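Local coordinates for protein acetyl xylan esterase (Metagenome, PDB 6XYC) that probably hydrolyses both acetyl and feruloyl esters on xylan, as a bifunctional carbohydrate esterase of the alpha/beta-hydrolase fold, at residues T138-V146 with D204-F214. Residues are numbered along the deposited sequence; the frame is centred on the assembly and turned at random.
Sequences TLTSGDLTV and DWVKLISPINF
L208, on helix 203-208, shows how one leucine can join a helix to a beta hairpin: its two methyls part over different strands. L208 CD2 lies 3.8 Å from L139 CB on strand 138-141, whereas L208 CD1 rests 3.7 Å from L144 CG and also touches both methyls of V146 on the returning strand.

Two CH-pi contacts flank this apolar centre. L144 CD2 sits 3.3 Å from the centroid of the five-membered ring of W205, almost on the ring normal; L144 CG is anti to the backbone N (chi1 -179°), which sends CD2 over the indole, and the two side chains cross at about a right angle. L139 CD1 stands over the centre of the F214 ring, 3.8 Å from its centroid.

The polar link is a single hydrogen bond of 2.9 Å from S141 OG to D204 OD1, reaching the anti side of the carboxylate 24° out of its plane. The extended chain of K207 runs past the same hydroxyl, K207 CD lying 3.3 Å from S141 OG. With an alanine at D204 the S141 hydroxyl would probably lose this acceptor and be free to turn.

L139 also touches F129 of helix 122-131. The whole is a two-stranded hairpin, closed by a type II' turn with G142 at positive phi, packed through one face against a short helix and the F214 ring that follows the 3-10 segment 211-213, at the periphery of an alpha/beta-hydrolase fold.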
loop_
_atom_site.group_PDB
_atom_site.type_symbol
_atom_site.label_atom_id
_atom_site.label_comp_id
_atom_site.label_asym_id
_atom_site.label_seq_id
_atom_site.Cartn_x
_atom_site.Cartn_y
_atom_site.Cartn_z
ATOM N N THR A 138 -12.915 11.317 5.677
ATOM C CA THR A 138 -12.155 11.799 6.818
ATOM C C THR A 138 -12.248 10.788 7.950
ATOM O O THR A 138 -13.157 9.955 7.997
ATOM C CB THR A 138 -12.657 13.169 7.302
ATOM O OG1 THR A 138 -13.964 13.032 7.873
ATOM C CG2 THR A 138 -12.715 14.160 6.147
ATOM N N LEU A 139 -11.285 10.875 8.866
ATOM C CA LEU A 139 -11.271 10.082 10.086
ATOM C C LEU A 139 -10.989 11.010 11.254
ATOM O O LEU A 139 -10.227 11.971 11.124
ATOM C CB LEU A 139 -10.221 8.976 10.007
ATOM C CG LEU A 139 -10.568 7.825 9.066
ATOM C CD1 LEU A 139 -9.380 6.895 8.916
ATOM C CD2 LEU A 139 -11.801 7.058 9.546
ATOM N N THR A 140 -11.622 10.734 12.390
ATOM C CA THR A 140 -11.492 11.581 13.565
ATOM C C THR A 140 -11.157 10.735 14.782
ATOM O O THR A 140 -11.712 9.648 14.963
ATOM C CB THR A 140 -12.784 12.370 13.826
ATOM O OG1 THR A 140 -13.061 13.234 12.715
ATOM C CG2 THR A 140 -12.653 13.193 15.100
ATOM N N SER A 141 -10.241 11.240 15.604
ATOM C CA SER A 141 -9.957 10.670 16.915
ATOM C C SER A 141 -9.821 11.829 17.888
ATOM O O SER A 141 -8.961 12.694 17.699
ATOM C CB SER A 141 -8.684 9.823 16.901
ATOM O OG SER A 141 -8.543 9.138 18.133
ATOM N N GLY A 142 -10.672 11.857 18.911
ATOM C CA GLY A 142 -10.678 12.992 19.824
ATOM C C GLY A 142 -10.993 14.268 19.067
ATOM O O GLY A 142 -11.962 14.339 18.303
ATOM N N ASP A 143 -10.164 15.287 19.268
ATOM C CA ASP A 143 -10.324 16.565 18.586
ATOM C C ASP A 143 -9.615 16.611 17.236
ATOM O O ASP A 143 -9.738 17.608 16.519
ATOM C CB ASP A 143 -9.798 17.700 19.474
ATOM C CG ASP A 143 -10.671 17.945 20.691
ATOM O OD1 ASP A 143 -11.910 17.859 20.565
ATOM O OD2 ASP A 143 -10.122 18.231 21.772
ATOM N N LEU A 144 -8.893 15.557 16.872
ATOM C CA LEU A 144 -8.076 15.534 15.667
ATOM C C LEU A 144 -8.846 14.890 14.524
ATOM O O LEU A 144 -9.379 13.784 14.668
ATOM C CB LEU A 144 -6.783 14.763 15.922
ATOM C CG LEU A 144 -5.730 14.613 14.821
ATOM C CD1 LEU A 144 -5.336 15.971 14.274
ATOM C CD2 LEU A 144 -4.514 13.867 15.357
ATOM N N THR A 145 -8.890 15.577 13.386
ATOM C CA THR A 145 -9.526 15.059 12.183
ATOM C C THR A 145 -8.541 15.156 11.030
ATOM O O THR A 145 -7.980 16.228 10.780
ATOM C CB THR A 145 -10.806 15.828 11.834
ATOM O OG1 THR A 145 -11.759 15.700 12.897
ATOM C CG2 THR A 145 -11.411 15.287 10.536
ATOM N N VAL A 146 -8.337 14.045 10.324
ATOM C CA VAL A 146 -7.455 14.006 9.163
ATOM C C VAL A 146 -8.273 13.719 7.912
ATOM O O VAL A 146 -9.193 12.893 7.927
ATOM C CB VAL A 146 -6.323 12.966 9.320
ATOM C CG1 VAL A 146 -5.383 13.367 10.446
ATOM C CG2 VAL A 146 -6.899 11.579 9.544
ATOM N N ASP A 204 -4.198 10.158 19.693
ATOM C CA ASP A 204 -5.060 10.453 18.552
ATOM C C ASP A 204 -4.300 10.319 17.239
ATOM O O ASP A 204 -4.809 9.731 16.280
ATOM C CB ASP A 204 -5.652 11.853 18.699
ATOM C CG ASP A 204 -6.604 11.955 19.876
ATOM O OD1 ASP A 204 -7.375 11.001 20.098
ATOM O OD2 ASP A 204 -6.577 12.991 20.568
ATOM N N TRP A 205 -3.077 10.847 17.174
ATOM C CA TRP A 205 -2.258 10.678 15.978
ATOM C C TRP A 205 -1.964 9.205 15.729
ATOM O O TRP A 205 -2.084 8.715 14.601
ATOM C CB TRP A 205 -0.959 11.474 16.115
ATOM C CG TRP A 205 -1.111 12.924 15.764
ATOM C CD1 TRP A 205 -1.160 13.978 16.631
ATOM C CD2 TRP A 205 -1.239 13.481 14.450
ATOM N NE1 TRP A 205 -1.308 15.153 15.938
ATOM C CE2 TRP A 205 -1.362 14.876 14.598
ATOM C CE3 TRP A 205 -1.262 12.935 13.162
ATOM C CZ2 TRP A 205 -1.500 15.732 13.511
ATOM C CZ3 TRP A 205 -1.406 13.788 12.083
ATOM C CH2 TRP A 205 -1.521 15.172 12.265
ATOM N N VAL A 206 -1.592 8.475 16.784
ATOM C CA VAL A 206 -1.247 7.066 16.618
ATOM C C VAL A 206 -2.445 6.284 16.099
ATOM O O VAL A 206 -2.302 5.389 15.260
ATOM C CB VAL A 206 -0.720 6.477 17.938
ATOM C CG1 VAL A 206 -0.593 4.956 17.827
ATOM C CG2 VAL A 206 0.619 7.094 18.303
ATOM N N LYS A 207 -3.645 6.609 16.584
ATOM C CA LYS A 207 -4.831 5.912 16.100
ATOM C C LYS A 207 -5.057 6.190 14.619
ATOM O O LYS A 207 -5.413 5.283 13.857
ATOM C CB LYS A 207 -6.070 6.315 16.901
ATOM C CG LYS A 207 -7.311 5.508 16.519
ATOM C CD LYS A 207 -8.572 5.975 17.227
ATOM C CE LYS A 207 -9.712 4.985 16.980
ATOM N NZ LYS A 207 -11.040 5.504 17.388
ATOM N N LEU A 208 -4.847 7.437 14.194
ATOM C CA LEU A 208 -5.191 7.852 12.839
ATOM C C LEU A 208 -4.131 7.494 11.804
ATOM O O LEU A 208 -4.390 7.654 10.608
ATOM C CB LEU A 208 -5.446 9.358 12.796
ATOM C CG LEU A 208 -6.665 9.843 13.585
ATOM C CD1 LEU A 208 -6.821 11.337 13.493
ATOM C CD2 LEU A 208 -7.930 9.123 13.084
ATOM N N ILE A 209 -2.948 7.034 12.218
ATOM C CA ILE A 209 -1.986 6.471 11.275
ATOM C C ILE A 209 -2.008 4.949 11.272
ATOM O O ILE A 209 -1.231 4.327 10.538
ATOM C CB ILE A 209 -0.549 6.962 11.551
ATOM C CG1 ILE A 209 -0.061 6.514 12.930
ATOM C CG2 ILE A 209 -0.471 8.480 11.402
ATOM C CD1 ILE A 209 1.415 6.715 13.151
ATOM N N SER A 210 -2.867 4.328 12.080
ATOM C CA SER A 210 -2.850 2.879 12.245
ATOM C C SER A 210 -4.107 2.278 11.631
ATOM O O SER A 210 -5.187 2.327 12.245
ATOM C CB SER A 210 -2.738 2.508 13.727
ATOM O OG SER A 210 -1.554 3.044 14.291
ATOM N N PRO A 211 -4.021 1.687 10.434
ATOM C CA PRO A 211 -5.243 1.199 9.764
ATOM C C PRO A 211 -5.927 0.056 10.500
ATOM O O PRO A 211 -7.100 -0.227 10.220
ATOM C CB PRO A 211 -4.740 0.754 8.381
ATOM C CG PRO A 211 -3.284 0.435 8.587
ATOM C CD PRO A 211 -2.796 1.356 9.683
ATOM N N ILE A 212 -5.239 -0.603 11.435
ATOM C CA ILE A 212 -5.852 -1.668 12.217
ATOM C C ILE A 212 -7.098 -1.165 12.929
ATOM O O ILE A 212 -8.008 -1.947 13.236
ATOM C CB ILE A 212 -4.812 -2.235 13.219
ATOM C CG1 ILE A 212 -5.282 -3.572 13.787
ATOM C CG2 ILE A 212 -4.537 -1.229 14.333
ATOM C CD1 ILE A 212 -4.192 -4.311 14.549
ATOM N N ASN A 213 -7.180 0.141 13.172
ATOM C CA ASN A 213 -8.285 0.685 13.944
ATOM C C ASN A 213 -9.586 0.821 13.158
ATOM O O ASN A 213 -10.629 1.066 13.772
ATOM C CB ASN A 213 -7.921 2.068 14.491
ATOM C CG ASN A 213 -6.879 2.011 15.582
ATOM O OD1 ASN A 213 -5.856 2.688 15.507
ATOM N ND2 ASN A 213 -7.131 1.204 16.609
ATOM N N PHE A 214 -9.562 0.669 11.836
ATOM C CA PHE A 214 -10.707 1.007 11.002
ATOM C C PHE A 214 -11.201 -0.167 10.172
ATOM O O PHE A 214 -12.000 0.026 9.250
ATOM C CB PHE A 214 -10.317 2.202 10.142
ATOM C CG PHE A 214 -9.673 3.309 10.933
ATOM C CD1 PHE A 214 -10.444 4.126 11.744
ATOM C CD2 PHE A 214 -8.301 3.511 10.897
ATOM C CE1 PHE A 214 -9.864 5.138 12.480
ATOM C CE2 PHE A 214 -7.711 4.523 11.632
ATOM C CZ PHE A 214 -8.497 5.337 12.427
#